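Local coordinates for acyl-CoA synthetase (AMP-forming)/AMP-acid ligase II-like protein (Dyadobacter fermentans, PDB 4GS5), which probably joins carboxylic acids, perhaps medium-chain fatty acids, to coenzyme A through an acyl-adenylate intermediate, as in other ATP-dependent AMP-binding enzymes, at residues Val127-Met132 with Gly151-Gly156; Pro174-Tyr179 with Leu190-Gly195; Gly293-Leu298 with Asn325-Tyr330; Ile260-Ile265 with Cys284-Asp289; Gly211-Gly216 with Thr229-Asp234. All blocks are in the same frame, centred on the assembly; numbering follows the deposited sequence.

Interaction 1: Val127-Met132 with Gly151-Gly156; sequences VAMVPM and GKVLLG. With EDO (1,2-ethanediol), chain B.
V127 and V153 stand side by side on one face of two parallel neighbouring strands, pointing the same way, with CG1 of V127 3.8 Å from CG2 of V153. On that face M129, a selenomethionine, slants across L155, its CG 3.7 Å from CD2 of L155, and also meets CG1 of V153. Because CG of M129 is placed between its backbone N and carbonyl carbon (chi1 66°), the start of the chain lies against both neighbours. A128 and L154 pack more loosely on the other face, CB to CB 4.4 Å, where L154 also reaches Y176 and L190. Strand 126-129, helix 131-139 and strand 153-155 form a beta-alpha-beta unit. P131, in the first turn of the helix, sets its CD 3.3 Å from O of G156, and N of M132 donates to O2 of an ethanediol, probably from the crystallisation liquor, 3.1 Å away. The backbones are joined by the parallel ladder V127 N to K152 O, L154 N to V127 O, M129 N to L154 O and G156 N to M129 O, the last 2.9 Å. These four bonds satisfy the N-H and C=O groups of the pairing, so the side-chain contact is apolar.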
# COMPACT_ATOMS: atom_id res chain seq x y z
N VAL A 127 7.20 -13.39 11.38
CA VAL A 127 7.36 -13.67 9.96
C VAL A 127 6.82 -12.51 9.15
O VAL A 127 5.77 -11.93 9.51
CB VAL A 127 6.63 -14.95 9.54
CG1 VAL A 127 5.15 -14.85 9.87
CG2 VAL A 127 6.84 -15.22 8.04
N ALA A 128 7.51 -12.15 8.07
CA ALA A 128 6.95 -11.16 7.14
C ALA A 128 6.55 -11.89 5.88
O ALA A 128 7.28 -12.76 5.41
CB ALA A 128 7.96 -10.06 6.83
N MSE A 129 5.39 -11.57 5.33
CA MSE A 129 4.93 -12.27 4.15
C MSE A 129 3.94 -11.42 3.37
O MSE A 129 3.58 -10.33 3.81
CB MSE A 129 4.34 -13.63 4.53
CG MSE A 129 3.06 -13.59 5.34
SE MSE A 129 2.45 -15.40 5.85
CE MSE A 129 4.04 -16.04 6.73
N VAL A 130 3.56 -11.90 2.19
CA VAL A 130 2.53 -11.20 1.42
C VAL A 130 1.19 -11.82 1.78
O VAL A 130 1.15 -12.95 2.27
CB VAL A 130 2.77 -11.21 -0.11
CG1 VAL A 130 4.06 -10.48 -0.46
CG2 VAL A 130 2.77 -12.64 -0.66
N PRO A 131 0.10 -11.08 1.56
CA PRO A 131 -1.23 -11.52 1.98
C PRO A 131 -1.62 -12.87 1.40
O PRO A 131 -2.22 -13.68 2.10
CB PRO A 131 -2.15 -10.42 1.41
CG PRO A 131 -1.29 -9.19 1.44
CD PRO A 131 0.11 -9.69 1.08
N MSE A 132 -1.27 -13.12 0.14
CA MSE A 132 -1.58 -14.39 -0.47
C MSE A 132 -0.91 -15.56 0.26
O MSE A 132 -1.44 -16.67 0.29
CB MSE A 132 -1.16 -14.40 -1.94
CG MSE A 132 -1.93 -15.38 -2.74
SE MSE A 132 -1.71 -15.08 -4.63
CE MSE A 132 -3.08 -13.73 -4.94
N GLY A 151 3.61 -16.88 15.16
CA GLY A 151 3.89 -15.93 16.25
C GLY A 151 3.26 -14.56 16.05
O GLY A 151 2.29 -14.17 16.73
N LYS A 152 3.82 -13.79 15.12
CA LYS A 152 3.25 -12.48 14.80
C LYS A 152 3.60 -12.15 13.35
O LYS A 152 4.72 -12.40 12.91
CB LYS A 152 3.71 -11.42 15.82
CG LYS A 152 4.54 -10.28 15.34
CD LYS A 152 4.59 -9.10 16.36
CE LYS A 152 4.53 -9.54 17.80
NZ LYS A 152 4.93 -8.39 18.71
N VAL A 153 2.61 -11.67 12.60
CA VAL A 153 2.76 -11.57 11.15
C VAL A 153 2.75 -10.12 10.66
O VAL A 153 1.85 -9.33 11.00
CB VAL A 153 1.61 -12.31 10.44
CG1 VAL A 153 1.72 -12.15 8.93
CG2 VAL A 153 1.59 -13.78 10.83
N LEU A 154 3.76 -9.77 9.88
CA LEU A 154 3.76 -8.50 9.17
C LEU A 154 3.48 -8.75 7.69
O LEU A 154 4.23 -9.47 7.01
CB LEU A 154 5.09 -7.78 9.35
CG LEU A 154 5.18 -6.47 8.58
CD1 LEU A 154 4.20 -5.46 9.11
CD2 LEU A 154 6.59 -5.91 8.63
N LEU A 155 2.38 -8.18 7.19
CA LEU A 155 2.02 -8.32 5.79
C LEU A 155 2.51 -7.14 4.96
O LEU A 155 2.40 -6.00 5.39
CB LEU A 155 0.50 -8.46 5.64
CG LEU A 155 -0.14 -9.70 6.28
CD1 LEU A 155 -1.66 -9.70 6.13
CD2 LEU A 155 0.46 -10.98 5.66
N GLY A 156 3.06 -7.43 3.77
CA GLY A 156 3.38 -6.41 2.79
C GLY A 156 2.33 -6.38 1.68
O GLY A 156 1.16 -6.66 1.94
C1 EDO B . -2.28 -9.92 -2.95
O1 EDO B . -3.25 -10.91 -2.61
C2 EDO B . -1.11 -9.94 -1.96
O2 EDO B . -0.35 -11.16 -2.04

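Interaction 2: Pro174-Tyr179 with Leu190-Gly195; sequences PVYQSY and LKALNG
The carbonyl oxygen of V175 is gripped by N of L193 at 2.9 Å and approached by a water that lies equally near OD1 of N194. That same OD1 accepts from N of V175 at 3.2 Å, the donor lying 30° off the plane of the amide carbonyl. The amide of N194 thus takes over where the strand pairing stops: a chi1 of 59° swings OD1 to V175, while ND2 lies against CG2 of V175 and is bonded to O of M173 and of I168. Further along, Q177 and K191 form an antiparallel hydrogen-bonded pair, N of K191 meeting O of Q177 at 2.8 Å and almost straight (178°). L193 crosses V175 and Q177 obliquely, its CD1 3.9 Å from CB of Q177. On the other face the Y176 ring passes CA of A192 at an oblique slant, and CD2 of L190 approaches OG of S178. A second water links OE1 of Q177 to NZ of K191, and NE2 of Q177 bonds O of A158. The pair is the beta hairpin of strands 175-180 and 187-192; strand 153-155 runs along the far edge of 175-180, while I168 of helix 162-169 packs on V175 and L193.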
# COMPACT_ATOMS: atom_id res chain seq x y z
N PRO A 174 -1.19 -11.49 16.70
CA PRO A 174 -1.02 -10.13 16.17
C PRO A 174 -0.66 -10.12 14.69
O PRO A 174 0.35 -10.72 14.32
CB PRO A 174 0.16 -9.56 16.99
CG PRO A 174 0.35 -10.47 18.11
CD PRO A 174 -0.19 -11.81 17.74
N VAL A 175 -1.47 -9.45 13.87
CA VAL A 175 -1.19 -9.29 12.45
C VAL A 175 -1.23 -7.81 12.07
O VAL A 175 -2.16 -7.07 12.45
CB VAL A 175 -2.23 -10.06 11.60
CG1 VAL A 175 -1.94 -9.92 10.14
CG2 VAL A 175 -2.24 -11.56 11.98
N TYR A 176 -0.21 -7.37 11.33
CA TYR A 176 -0.06 -5.97 10.94
C TYR A 176 0.12 -5.91 9.45
O TYR A 176 0.47 -6.92 8.84
CB TYR A 176 1.17 -5.36 11.61
CG TYR A 176 1.13 -5.41 13.10
CD1 TYR A 176 0.56 -4.37 13.84
CD2 TYR A 176 1.66 -6.49 13.79
CE1 TYR A 176 0.52 -4.41 15.22
CE2 TYR A 176 1.63 -6.54 15.16
CZ TYR A 176 1.06 -5.51 15.88
OH TYR A 176 1.04 -5.58 17.25
N GLN A 177 -0.12 -4.74 8.86
CA GLN A 177 0.19 -4.52 7.45
C GLN A 177 1.02 -3.25 7.30
O GLN A 177 0.74 -2.24 7.95
CB GLN A 177 -1.08 -4.46 6.57
CG GLN A 177 -0.74 -4.40 5.06
CD GLN A 177 -1.87 -4.87 4.16
OE1 GLN A 177 -3.04 -4.74 4.50
NE2 GLN A 177 -1.51 -5.45 3.02
N SER A 178 2.05 -3.31 6.46
CA SER A 178 2.97 -2.19 6.24
C SER A 178 2.41 -1.16 5.28
O SER A 178 1.66 -1.49 4.35
CB SER A 178 4.27 -2.71 5.61
OG SER A 178 4.93 -3.61 6.48
N TYR A 179 2.80 0.09 5.49
CA TYR A 179 2.72 1.10 4.44
C TYR A 179 4.14 1.56 4.17
O TYR A 179 4.86 1.92 5.10
CB TYR A 179 1.87 2.30 4.88
CG TYR A 179 1.90 3.47 3.91
CD1 TYR A 179 0.99 3.56 2.87
CD2 TYR A 179 2.83 4.51 4.06
CE1 TYR A 179 1.00 4.65 1.99
CE2 TYR A 179 2.85 5.59 3.20
CZ TYR A 179 1.93 5.66 2.16
OH TYR A 179 1.95 6.74 1.31
N LEU A 190 2.53 1.35 10.15
CA LEU A 190 1.92 0.02 10.32
C LEU A 190 0.44 0.10 10.70
O LEU A 190 0.07 0.87 11.59
CB LEU A 190 2.65 -0.78 11.41
CG LEU A 190 4.12 -1.14 11.26
CD1 LEU A 190 4.64 -1.75 12.57
CD2 LEU A 190 4.30 -2.13 10.10
N LYS A 191 -0.38 -0.72 10.04
CA LYS A 191 -1.80 -0.86 10.37
C LYS A 191 -2.04 -2.11 11.22
O LYS A 191 -1.52 -3.18 10.90
CB LYS A 191 -2.61 -0.99 9.08
CG LYS A 191 -4.12 -1.21 9.31
CD LYS A 191 -4.86 -1.40 7.99
CE LYS A 191 -5.02 -0.10 7.23
NZ LYS A 191 -5.70 -0.31 5.91
N ALA A 192 -2.82 -2.01 12.28
CA ALA A 192 -3.17 -3.22 13.03
C ALA A 192 -4.39 -3.87 12.41
O ALA A 192 -5.43 -3.22 12.26
CB ALA A 192 -3.45 -2.87 14.53
N LEU A 193 -4.30 -5.14 12.03
CA LEU A 193 -5.42 -5.78 11.33
C LEU A 193 -6.32 -6.62 12.24
O LEU A 193 -7.35 -7.13 11.80
CB LEU A 193 -4.93 -6.64 10.15
CG LEU A 193 -4.20 -5.92 9.02
CD1 LEU A 193 -3.64 -6.96 8.01
CD2 LEU A 193 -5.09 -4.90 8.31
N ASN A 194 -5.93 -6.80 13.49
CA ASN A 194 -6.82 -7.49 14.44
C ASN A 194 -6.49 -7.06 15.87
O ASN A 194 -5.65 -6.19 16.08
CB ASN A 194 -6.75 -9.03 14.29
CG ASN A 194 -5.34 -9.58 14.49
OD1 ASN A 194 -4.45 -8.89 14.98
ND2 ASN A 194 -5.14 -10.85 14.12
N GLY A 195 -7.19 -7.64 16.84
CA GLY A 195 -7.04 -7.22 18.22
C GLY A 195 -7.90 -6.00 18.48
O GLY A 195 -8.49 -5.43 17.54
O HOH W 1 -2.82 -6.48 15.17
O HOH W 2 -5.24 -3.30 4.93

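Interaction 3: Gly293-Leu298 with Asn325-Tyr330; sequences GQKLVL and NPKHIY
P326 is the bump that fills the hollow between L296 and L298: its CB rests 3.8 Å from CB of L298, and its CD lies 4.0 Å from CD2 of L296. L296 bends its CD2 branch toward the proline, while L298 runs beside I329 in the same direction, CD2 to CG1 4.0 Å. V297 faces the other way and abuts the edge of the Y330 ring, its CB almost in the ring plane and 4.0 Å from CE2. Over one face of that ring, from within the same segment, ND1 of H328 stands 3.1 Å above the centre. Next to this, two lysines cross obliquely through their aliphatic parts, CD of K295 3.5 Å from CB of K327; the K327 chain folds at chi2 (-71°), and its NZ goes on to O of T322. Three backbone bonds fix this relief: N of K327 to O of L296, N of L298 to O of H328, and N of Y330 to O of L298, the last 2.7 Å. OH of Y330 bonds E287 on strand 282-289. Strand 295-301, helix 306-319 and strand 329-332 make a beta-alpha-beta unit, and this parallel pairing forms one side of the small three-stranded sheet of the C-terminal domain in this adenylate-forming family.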
# COMPACT_ATOMS: atom_id res chain seq x y z
N GLY A 293 -16.74 25.38 -0.99
CA GLY A 293 -15.33 25.11 -1.23
C GLY A 293 -15.18 24.62 -2.66
O GLY A 293 -14.72 25.35 -3.54
N GLN A 294 -15.60 23.38 -2.87
CA GLN A 294 -15.65 22.80 -4.21
C GLN A 294 -17.09 22.34 -4.48
O GLN A 294 -17.71 21.67 -3.66
CB GLN A 294 -14.66 21.64 -4.31
CG GLN A 294 -13.23 22.08 -4.02
CD GLN A 294 -12.25 20.91 -4.06
OE1 GLN A 294 -12.22 20.09 -3.15
NE2 GLN A 294 -11.45 20.84 -5.13
N LYS A 295 -17.62 22.73 -5.64
CA LYS A 295 -18.99 22.43 -6.01
C LYS A 295 -18.99 21.37 -7.11
O LYS A 295 -18.43 21.59 -8.19
CB LYS A 295 -19.69 23.69 -6.52
CG LYS A 295 -21.17 23.49 -6.84
CD LYS A 295 -21.72 24.50 -7.87
CE LYS A 295 -21.42 25.93 -7.50
NZ LYS A 295 -22.03 26.90 -8.48
N LEU A 296 -19.63 20.25 -6.84
CA LEU A 296 -19.71 19.16 -7.80
C LEU A 296 -20.57 19.63 -8.96
O LEU A 296 -21.63 20.22 -8.75
CB LEU A 296 -20.35 17.93 -7.15
CG LEU A 296 -20.50 16.69 -8.04
CD1 LEU A 296 -19.15 16.05 -8.30
CD2 LEU A 296 -21.43 15.68 -7.38
N VAL A 297 -20.11 19.36 -10.19
CA VAL A 297 -20.91 19.67 -11.37
C VAL A 297 -20.91 18.50 -12.34
O VAL A 297 -20.14 17.55 -12.17
CB VAL A 297 -20.39 20.91 -12.08
CG1 VAL A 297 -20.47 22.11 -11.13
CG2 VAL A 297 -18.94 20.69 -12.57
N LEU A 298 -21.78 18.56 -13.34
CA LEU A 298 -21.84 17.52 -14.36
C LEU A 298 -21.62 18.11 -15.75
O LEU A 298 -22.21 19.13 -16.11
CB LEU A 298 -23.20 16.80 -14.28
CG LEU A 298 -23.50 15.72 -15.31
CD1 LEU A 298 -22.49 14.57 -15.20
CD2 LEU A 298 -24.92 15.21 -15.10
N ASN A 325 -25.31 15.50 -5.16
CA ASN A 325 -25.98 15.76 -6.42
C ASN A 325 -25.24 16.90 -7.15
O ASN A 325 -24.99 17.95 -6.56
CB ASN A 325 -27.42 16.20 -6.08
CG ASN A 325 -28.31 16.29 -7.29
OD1 ASN A 325 -27.97 15.80 -8.37
ND2 ASN A 325 -29.46 16.94 -7.13
N PRO A 326 -24.87 16.69 -8.43
CA PRO A 326 -24.25 17.78 -9.21
C PRO A 326 -25.10 19.05 -9.15
O PRO A 326 -26.31 18.96 -9.36
CB PRO A 326 -24.24 17.23 -10.64
CG PRO A 326 -24.21 15.71 -10.45
CD PRO A 326 -24.98 15.43 -9.20
N LYS A 327 -24.49 20.20 -8.89
CA LYS A 327 -25.24 21.44 -8.66
C LYS A 327 -25.48 22.22 -9.94
O LYS A 327 -26.15 23.26 -9.94
CB LYS A 327 -24.52 22.33 -7.65
CG LYS A 327 -24.21 21.65 -6.33
CD LYS A 327 -25.46 21.41 -5.52
CE LYS A 327 -25.15 20.62 -4.26
NZ LYS A 327 -26.39 20.42 -3.46
N HIS A 328 -24.91 21.74 -11.03
CA HIS A 328 -25.09 22.36 -12.32
C HIS A 328 -24.74 21.35 -13.39
O HIS A 328 -23.89 20.48 -13.19
CB HIS A 328 -24.19 23.59 -12.45
CG HIS A 328 -24.54 24.45 -13.62
ND1 HIS A 328 -23.85 24.40 -14.81
CD2 HIS A 328 -25.51 25.38 -13.78
CE1 HIS A 328 -24.37 25.27 -15.66
NE2 HIS A 328 -25.39 25.87 -15.06
N ILE A 329 -25.42 21.43 -14.52
CA ILE A 329 -25.10 20.58 -15.65
C ILE A 329 -24.63 21.47 -16.79
O ILE A 329 -25.36 22.35 -17.25
CB ILE A 329 -26.30 19.73 -16.09
CG1 ILE A 329 -26.73 18.81 -14.95
CG2 ILE A 329 -25.97 18.93 -17.35
CD1 ILE A 329 -27.91 17.91 -15.28
N TYR A 330 -23.39 21.26 -17.21
CA TYR A 330 -22.81 22.00 -18.33
C TYR A 330 -22.86 21.13 -19.57
O TYR A 330 -22.61 19.93 -19.49
CB TYR A 330 -21.36 22.36 -18.05
CG TYR A 330 -21.15 23.38 -16.97
CD1 TYR A 330 -21.22 24.74 -17.24
CD2 TYR A 330 -20.85 22.99 -15.67
CE1 TYR A 330 -21.02 25.68 -16.25
CE2 TYR A 330 -20.64 23.92 -14.67
CZ TYR A 330 -20.73 25.26 -14.97
OH TYR A 330 -20.53 26.20 -13.98

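Interaction 4: Ile260-Ile265 with Cys284-Asp289; sequences IVLDQI and CWWEPD
With chi1 of L262 at -68°, its CG lies beside the backbone N, and a chi2 of 168° sends the two methyl branches toward strand 284-289. In I265, one turn further on, a chi1 of -168° carries the longer CG1 branch away and sets the short CG2 branch against C284. CG2 of I265 thereby meets SG of C284 at 3.7 Å. The methyls of L262 divide the work: CD2 lies 4.4 Å from CB of C284 and 4.2 Å from O of W285, whereas CD1 comes 4.3 Å from CD1 of W286 and 4.4 Å from CE3 of W285, oblique to both indole rings. Here the first turn of helix 262-276 packs on the small three-stranded sheet of the C-terminal domain, an alpha-on-beta layer in which leucine and isoleucine meet one cysteine and two tryptophans. The indoles also meet each other, CD1 of W286 standing 4.3 Å above the centre of W285. L296 of the adjacent strand touches L262, and D266, next in the helix after I265, accepts a bond from N of C284. V261 is the N-cap residue, and its O receives N of I265 at 3.1 Å. R346 of helix 345-351 touches both W285 and W286.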
# COMPACT_ATOMS: atom_id res chain seq x y z
N ILE A 260 -16.20 13.72 -1.58
CA ILE A 260 -16.83 13.01 -2.69
C ILE A 260 -15.78 12.52 -3.69
O ILE A 260 -14.96 13.31 -4.17
CB ILE A 260 -17.82 13.94 -3.44
CG1 ILE A 260 -19.00 14.29 -2.53
CG2 ILE A 260 -18.34 13.27 -4.72
CD1 ILE A 260 -19.82 15.49 -3.09
N VAL A 261 -15.82 11.23 -3.99
CA VAL A 261 -14.87 10.62 -4.93
C VAL A 261 -15.47 10.72 -6.34
O VAL A 261 -16.56 10.20 -6.59
CB VAL A 261 -14.57 9.15 -4.57
CG1 VAL A 261 -13.49 8.56 -5.50
CG2 VAL A 261 -14.14 9.02 -3.10
N LEU A 262 -14.77 11.41 -7.25
CA LEU A 262 -15.38 11.71 -8.55
C LEU A 262 -15.78 10.47 -9.35
O LEU A 262 -16.89 10.41 -9.89
CB LEU A 262 -14.49 12.62 -9.38
CG LEU A 262 -14.35 14.04 -8.80
CD1 LEU A 262 -13.23 14.80 -9.52
CD2 LEU A 262 -15.68 14.81 -8.86
N ASP A 263 -14.91 9.48 -9.42
CA ASP A 263 -15.21 8.30 -10.23
C ASP A 263 -16.34 7.48 -9.61
O ASP A 263 -17.07 6.80 -10.32
CB ASP A 263 -13.96 7.45 -10.53
CG ASP A 263 -13.51 6.60 -9.35
OD1 ASP A 263 -13.45 5.36 -9.50
OD2 ASP A 263 -13.18 7.17 -8.29
N GLN A 264 -16.51 7.58 -8.30
CA GLN A 264 -17.62 6.88 -7.65
C GLN A 264 -18.95 7.54 -7.97
O GLN A 264 -19.94 6.87 -8.25
CB GLN A 264 -17.43 6.79 -6.14
CG GLN A 264 -16.31 5.86 -5.73
CD GLN A 264 -16.17 5.72 -4.23
OE1 GLN A 264 -16.94 6.31 -3.46
NE2 GLN A 264 -15.19 4.93 -3.80
N ILE A 265 -18.98 8.87 -7.90
CA ILE A 265 -20.21 9.56 -8.25
C ILE A 265 -20.50 9.35 -9.74
O ILE A 265 -21.66 9.19 -10.14
CB ILE A 265 -20.21 11.06 -7.83
CG1 ILE A 265 -21.62 11.63 -7.95
CG2 ILE A 265 -19.22 11.88 -8.62
CD1 ILE A 265 -22.56 11.05 -6.90
N CYS A 284 -18.36 13.82 -14.25
CA CYS A 284 -18.49 14.71 -13.11
C CYS A 284 -17.21 15.50 -12.95
O CYS A 284 -16.12 15.01 -13.25
CB CYS A 284 -18.79 13.91 -11.84
SG CYS A 284 -20.50 13.37 -11.80
N TRP A 285 -17.35 16.73 -12.48
CA TRP A 285 -16.21 17.58 -12.25
C TRP A 285 -16.56 18.53 -11.11
O TRP A 285 -17.50 18.27 -10.35
CB TRP A 285 -15.86 18.35 -13.52
CG TRP A 285 -14.44 18.84 -13.58
CD1 TRP A 285 -14.02 20.15 -13.69
CD2 TRP A 285 -13.25 18.04 -13.53
NE1 TRP A 285 -12.65 20.20 -13.72
CE2 TRP A 285 -12.15 18.92 -13.63
CE3 TRP A 285 -13.01 16.67 -13.45
CZ2 TRP A 285 -10.83 18.47 -13.63
CZ3 TRP A 285 -11.69 16.22 -13.44
CH2 TRP A 285 -10.62 17.12 -13.53
N TRP A 286 -15.80 19.61 -10.96
CA TRP A 286 -16.06 20.52 -9.85
C TRP A 286 -15.62 21.92 -10.19
O TRP A 286 -14.86 22.14 -11.15
CB TRP A 286 -15.33 20.06 -8.60
CG TRP A 286 -13.86 20.07 -8.78
CD1 TRP A 286 -13.09 19.07 -9.32
CD2 TRP A 286 -12.96 21.14 -8.45
NE1 TRP A 286 -11.77 19.45 -9.34
CE2 TRP A 286 -11.66 20.71 -8.82
CE3 TRP A 286 -13.12 22.41 -7.90
CZ2 TRP A 286 -10.53 21.52 -8.64
CZ3 TRP A 286 -12.00 23.21 -7.72
CH2 TRP A 286 -10.71 22.76 -8.10
N GLU A 287 -16.09 22.88 -9.41
CA GLU A 287 -15.59 24.23 -9.57
C GLU A 287 -15.50 24.91 -8.21
O GLU A 287 -16.15 24.48 -7.26
CB GLU A 287 -16.44 25.04 -10.55
CG GLU A 287 -17.87 25.26 -10.11
CD GLU A 287 -18.64 26.09 -11.11
OE1 GLU A 287 -19.44 25.52 -11.88
OE2 GLU A 287 -18.44 27.33 -11.14
N PRO A 288 -14.65 25.93 -8.11
CA PRO A 288 -14.54 26.64 -6.84
C PRO A 288 -15.90 27.22 -6.48
O PRO A 288 -16.63 27.66 -7.36
CB PRO A 288 -13.55 27.76 -7.16
CG PRO A 288 -12.75 27.26 -8.33
CD PRO A 288 -13.71 26.43 -9.13
N ASP A 289 -16.23 27.20 -5.20
CA ASP A 289 -17.47 27.78 -4.71
C ASP A 289 -17.23 28.37 -3.33
O ASP A 289 -16.75 27.67 -2.44
CB ASP A 289 -18.58 26.71 -4.62
CG ASP A 289 -19.93 27.31 -4.21
OD1 ASP A 289 -20.45 26.99 -3.11
OD2 ASP A 289 -20.45 28.13 -4.99

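Interaction 5: Gly211-Gly216 with Thr229-Asp234; sequences GVDERG and TVQTND
R215 reaches from the tip of a beta hairpin, strands 209-212 and 217-221, to N233 on strand 230-238. The connection is a type I turn from D213 to G216, and D213 also forms an Asx turn, its OD1 accepting from N of R215 at 2.9 Å from above the carboxylate plane. Of the charged interactions, the salt bridge lies within the turn: R215 takes D213 side-on, NE and NH1 both going to OD2, with NE 2.9 Å away. NH1 meets the syn lone pair, and NE comes from the syn side but 30° out of the carboxylate plane. The arginine bends at chi3, which brings its guanidinium edge to the carboxylate.

The hydrogen bonds that span the two segments use the far end of the same group. NH1 and NH2 converge end-on on OD1 of N233, at 3.2 and 3.1 Å, nearly in the guanidinium plane, although the amide of N233 stands perpendicular to it. Sharing one cation between a carboxylate and a neutral amide would be expected to fix its orientation and limit its rotation.

By van der Waals contact, Q231 crosses D213 at about a right angle, its amide plane 22° from the carboxylate; CD of Q231 is 3.3 Å from OD2 of D213. NE2 of Q231 is spent elsewhere, on O of C217 and on O of T232. An ST turn follows on this strand: OG1 of T232, which also bonds O of L218, accepts from N of D234, 3.1 Å away.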
# COMPACT_ATOMS: atom_id res chain seq x y z
N GLY A 211 4.01 14.83 7.20
CA GLY A 211 3.20 16.03 7.00
C GLY A 211 2.50 15.90 5.66
O GLY A 211 2.65 14.87 5.00
N VAL A 212 1.76 16.92 5.25
CA VAL A 212 1.13 16.91 3.93
C VAL A 212 1.51 18.17 3.15
O VAL A 212 1.81 19.19 3.75
CB VAL A 212 -0.42 16.82 4.03
CG1 VAL A 212 -0.84 15.47 4.61
CG2 VAL A 212 -0.96 17.96 4.88
N ASP A 213 1.53 18.09 1.83
CA ASP A 213 1.75 19.26 1.00
C ASP A 213 0.43 20.00 0.85
O ASP A 213 -0.56 19.68 1.53
CB ASP A 213 2.31 18.86 -0.38
CG ASP A 213 1.35 17.99 -1.16
OD1 ASP A 213 0.18 17.85 -0.74
OD2 ASP A 213 1.76 17.44 -2.20
N GLU A 214 0.40 20.98 -0.06
CA GLU A 214 -0.78 21.83 -0.24
C GLU A 214 -2.00 21.08 -0.79
O GLU A 214 -3.12 21.58 -0.73
CB GLU A 214 -0.44 23.03 -1.13
CG GLU A 214 0.63 23.94 -0.54
CD GLU A 214 0.91 25.16 -1.40
OE1 GLU A 214 1.10 25.01 -2.63
OE2 GLU A 214 0.95 26.28 -0.84
N ARG A 215 -1.77 19.88 -1.32
CA ARG A 215 -2.86 19.08 -1.88
C ARG A 215 -3.50 18.21 -0.81
O ARG A 215 -4.58 17.65 -1.01
CB ARG A 215 -2.35 18.19 -3.01
CG ARG A 215 -1.68 18.93 -4.17
CD ARG A 215 -1.00 17.95 -5.12
NE ARG A 215 -0.01 17.13 -4.42
CZ ARG A 215 0.46 15.98 -4.88
NH1 ARG A 215 1.37 15.30 -4.19
NH2 ARG A 215 0.02 15.49 -6.03
N GLY A 216 -2.82 18.09 0.33
CA GLY A 216 -3.21 17.16 1.37
C GLY A 216 -2.59 15.78 1.19
O GLY A 216 -3.07 14.82 1.78
N THR A 229 13.05 14.49 2.00
CA THR A 229 11.62 14.25 2.12
C THR A 229 11.08 13.64 0.82
O THR A 229 11.46 14.06 -0.27
CB THR A 229 10.82 15.51 2.53
OG1 THR A 229 10.50 16.27 1.36
CG2 THR A 229 11.63 16.36 3.49
N VAL A 230 10.23 12.64 0.98
CA VAL A 230 9.62 11.95 -0.14
C VAL A 230 8.16 12.37 -0.20
O VAL A 230 7.43 12.23 0.78
CB VAL A 230 9.72 10.42 0.04
CG1 VAL A 230 8.90 9.69 -1.01
CG2 VAL A 230 11.18 9.98 -0.01
N GLN A 231 7.74 12.89 -1.35
CA GLN A 231 6.37 13.36 -1.52
C GLN A 231 5.56 12.29 -2.23
O GLN A 231 5.88 11.93 -3.36
CB GLN A 231 6.37 14.65 -2.36
CG GLN A 231 4.96 15.23 -2.56
CD GLN A 231 4.30 15.61 -1.25
OE1 GLN A 231 4.72 16.55 -0.58
NE2 GLN A 231 3.27 14.86 -0.86
N THR A 232 4.52 11.76 -1.57
CA THR A 232 3.66 10.77 -2.21
C THR A 232 2.57 11.49 -2.98
O THR A 232 2.46 12.72 -2.92
CB THR A 232 2.99 9.83 -1.21
OG1 THR A 232 2.00 10.55 -0.44
CG2 THR A 232 4.02 9.21 -0.27
N ASN A 233 1.75 10.73 -3.71
CA ASN A 233 0.53 11.28 -4.28
C ASN A 233 -0.67 10.66 -3.56
O ASN A 233 -1.77 10.60 -4.11
CB ASN A 233 0.46 11.05 -5.80
CG ASN A 233 1.58 11.76 -6.56
OD1 ASN A 233 1.82 12.95 -6.36
ND2 ASN A 233 2.26 11.03 -7.46
N ASP A 234 -0.45 10.19 -2.33
CA ASP A 234 -1.54 9.69 -1.50
C ASP A 234 -2.21 10.79 -0.68
O ASP A 234 -1.61 11.34 0.24
CB ASP A 234 -1.05 8.60 -0.54
CG ASP A 234 -0.63 7.32 -1.25
OD1 ASP A 234 -1.20 7.00 -2.31
OD2 ASP A 234 0.28 6.64 -0.75

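Along the chain the contacts follow in the order 1, 2, 5, 4, 3. Interactions 1 and 2, centres about 9 Å apart, are joined through strands 153-155 and 175-180, neighbours in the same sheet, where V153 and L155 bond to Y176. Interaction 5 lies about 23 Å from interaction 2 between centres, yet touches it: OH of Y179 bonds OD2 of D234. Interactions 4 and 3, with centres about 7 Å apart, share the three-stranded sheet of 282-289, 295-301 and 329-332, linked by the backbone bond of K295 with E287. Their centres are about 37 and 44 Å from that of interaction 1, consistent with a large N-terminal part and a small C-terminal domain, as in related adenylate-forming enzymes.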